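Local atomic coordinates of EvdO1 (Micromonospora carbonacea, PDB entry 4XBZ), a protein that probably acts as a metal-dependent oxygenase of the phytanoyl-CoA dioxygenase family, carrying out an oxidative cyclization in orthosomycin antibiotic biosynthesis. Residues V147-A152 with K252-I257. Sequence-based numbering, arbitrary orientation.
Sequences VFKTPA and KQRRVI
Lys-149 and Arg-254 run side by side and point the same way. Lys-149 CG packs on Arg-254 CB at 3.7 Å, and CD follows further along the same stem. Lys-149 CG sits between its backbone N and carbonyl carbon (chi1 44°), which sets the methylenes against the arginine stem. Lys-149 NZ lies 3.3 Å from Arg-254 NH1, with no hydrogen bond between them. This pairing of like charges is probably unfavourable, though Asn-192 OD1 accepts a hydrogen bond from Arg-254 NH1. With an alanine at Lys-149, the stem of Arg-254 would probably lose its aliphatic cover and be freer to turn. On the other face, Phe-148 CB touches Arg-255 CG at 3.7 Å, and both side chains touch Ile-80 of helix 66-86. Arg-255 NE forms a salt bridge with Asp-186. Val-147 and Val-256 form an antiparallel hydrogen-bonded pair, with Val-147 N to Val-256 O at 2.7 Å and Val-256 N to Val-147 O at 2.6 Å. Further on, Lys-149 N reaches Gln-253 O at 2.8 Å in a more bent bond (148°). The contact joins the end of strand 139-147 and the loop after it to the start of strand 256-263 in the major sheet of the double-stranded beta-helix, with the Val-147 side chain about 8 Å from the nickel ion held by His-160, Asp-162 and His-244.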
loop_
_atom_site.group_PDB
_atom_site.type_symbol
_atom_site.label_atom_id
_atom_site.label_comp_id
_atom_site.label_asym_id
_atom_site.label_seq_id
_atom_site.Cartn_x
_atom_site.Cartn_y
_atom_site.Cartn_z
ATOM N N VAL A 147 -21.658 7.253 -11.627
ATOM C CA VAL A 147 -21.803 8.698 -11.780
ATOM C C VAL A 147 -21.804 9.048 -13.259
ATOM O O VAL A 147 -21.065 8.458 -14.056
ATOM C CB VAL A 147 -20.683 9.471 -11.058
ATOM C CG1 VAL A 147 -20.865 10.980 -11.224
ATOM C CG2 VAL A 147 -20.650 9.110 -9.578
ATOM N N PHE A 148 -22.642 10.011 -13.622
ATOM C CA PHE A 148 -22.809 10.422 -15.017
ATOM C C PHE A 148 -23.298 11.854 -15.008
ATOM O O PHE A 148 -23.991 12.264 -14.079
ATOM C CB PHE A 148 -23.801 9.509 -15.737
ATOM C CG PHE A 148 -25.062 9.275 -14.952
ATOM C CD1 PHE A 148 -25.099 8.319 -13.940
ATOM C CD2 PHE A 148 -26.191 10.046 -15.186
ATOM C CE1 PHE A 148 -26.251 8.122 -13.181
ATOM C CE2 PHE A 148 -27.342 9.856 -14.437
ATOM C CZ PHE A 148 -27.371 8.893 -13.430
ATOM N N LYS A 149 -22.952 12.639 -16.018
ATOM C CA LYS A 149 -23.449 14.002 -15.995
ATOM C C LYS A 149 -24.559 14.243 -17.001
ATOM O O LYS A 149 -24.913 13.371 -17.796
ATOM C CB LYS A 149 -22.310 14.994 -16.211
ATOM C CG LYS A 149 -21.352 14.620 -17.287
ATOM C CD LYS A 149 -20.069 15.433 -17.147
ATOM C CE LYS A 149 -19.532 15.361 -15.729
ATOM N NZ LYS A 149 -18.150 15.875 -15.628
ATOM N N THR A 150 -25.116 15.444 -16.924
ATOM C CA THR A 150 -26.246 15.851 -17.742
ATOM C C THR A 150 -25.758 16.542 -19.015
ATOM O O THR A 150 -25.354 17.704 -18.974
ATOM C CB THR A 150 -27.173 16.795 -16.955
ATOM O OG1 THR A 150 -26.406 17.867 -16.393
ATOM C CG2 THR A 150 -27.822 16.066 -15.829
ATOM N N PRO A 151 -25.807 15.831 -20.152
ATOM C CA PRO A 151 -25.210 16.296 -21.415
ATOM C C PRO A 151 -25.728 17.658 -21.918
ATOM O O PRO A 151 -25.038 18.286 -22.707
ATOM C CB PRO A 151 -25.566 15.175 -22.407
ATOM C CG PRO A 151 -26.694 14.450 -21.787
ATOM C CD PRO A 151 -26.493 14.540 -20.307
ATOM N N ALA A 152 -26.893 18.116 -21.466
ATOM C CA ALA A 152 -27.369 19.450 -21.836
ATOM C C ALA A 152 -26.538 20.518 -21.140
ATOM O O ALA A 152 -26.670 21.711 -21.424
ATOM C CB ALA A 152 -28.847 19.625 -21.488
ATOM N N LYS A 252 -21.797 15.536 -23.406
ATOM C CA LYS A 252 -21.383 14.152 -23.203
ATOM C C LYS A 252 -21.935 13.620 -21.898
ATOM O O LYS A 252 -21.901 14.323 -20.891
ATOM C CB LYS A 252 -19.862 14.023 -23.203
ATOM C CG LYS A 252 -19.174 14.525 -24.455
ATOM C CD LYS A 252 -17.652 14.384 -24.339
ATOM C CE LYS A 252 -16.967 14.818 -25.630
ATOM N NZ LYS A 252 -17.644 16.037 -26.172
ATOM N N GLN A 253 -22.428 12.380 -21.895
ATOM C CA GLN A 253 -23.042 11.867 -20.674
ATOM C C GLN A 253 -21.992 11.397 -19.648
ATOM O O GLN A 253 -22.263 11.373 -18.437
ATOM C CB GLN A 253 -24.037 10.740 -20.982
ATOM C CG GLN A 253 -25.067 10.548 -19.857
ATOM C CD GLN A 253 -26.068 9.436 -20.134
ATOM O OE1 GLN A 253 -25.717 8.388 -20.696
ATOM N NE2 GLN A 253 -27.331 9.662 -19.742
ATOM N N ARG A 254 -20.807 11.041 -20.132
ATOM C CA ARG A 254 -19.650 10.769 -19.265
ATOM C C ARG A 254 -19.996 9.889 -18.061
ATOM O O ARG A 254 -20.035 10.354 -16.929
ATOM C CB ARG A 254 -19.035 12.089 -18.790
ATOM C CG ARG A 254 -18.453 12.927 -19.917
ATOM C CD ARG A 254 -16.997 13.226 -19.670
ATOM N NE ARG A 254 -16.478 12.382 -18.612
ATOM C CZ ARG A 254 -15.945 12.828 -17.480
ATOM N NH1 ARG A 254 -15.812 14.122 -17.254
ATOM N NH2 ARG A 254 -15.541 11.957 -16.577
ATOM N N ARG A 255 -20.271 8.620 -18.320
ATOM C CA ARG A 255 -20.632 7.703 -17.252
ATOM C C ARG A 255 -19.386 7.019 -16.676
ATOM O O ARG A 255 -18.569 6.457 -17.417
ATOM C CB ARG A 255 -21.632 6.654 -17.761
ATOM C CG ARG A 255 -22.875 7.234 -18.458
ATOM C CD ARG A 255 -23.567 6.182 -19.313
ATOM N NE ARG A 255 -22.719 5.676 -20.392
ATOM C CZ ARG A 255 -22.918 4.521 -21.021
ATOM N NH1 ARG A 255 -23.940 3.746 -20.668
ATOM N NH2 ARG A 255 -22.085 4.132 -21.986
ATOM N N VAL A 256 -19.263 7.066 -15.350
ATOM C CA VAL A 256 -18.193 6.371 -14.645
ATOM C C VAL A 256 -18.745 5.527 -13.492
ATOM O O VAL A 256 -19.521 6.017 -12.673
ATOM C CB VAL A 256 -17.145 7.353 -14.078
ATOM C CG1 VAL A 256 -16.058 6.585 -13.306
ATOM C CG2 VAL A 256 -16.517 8.182 -15.188
ATOM N N ILE A 257 -18.341 4.261 -13.443
ATOM C CA ILE A 257 -18.667 3.376 -12.332
ATOM C C ILE A 257 -17.544 3.420 -11.296
ATOM O O ILE A 257 -16.396 3.116 -11.628
ATOM C CB ILE A 257 -18.876 1.925 -12.813
ATOM C CG1 ILE A 257 -20.222 1.782 -13.511
ATOM C CG2 ILE A 257 -18.818 0.942 -11.655
ATOM C CD1 ILE A 257 -20.413 0.426 -14.149
#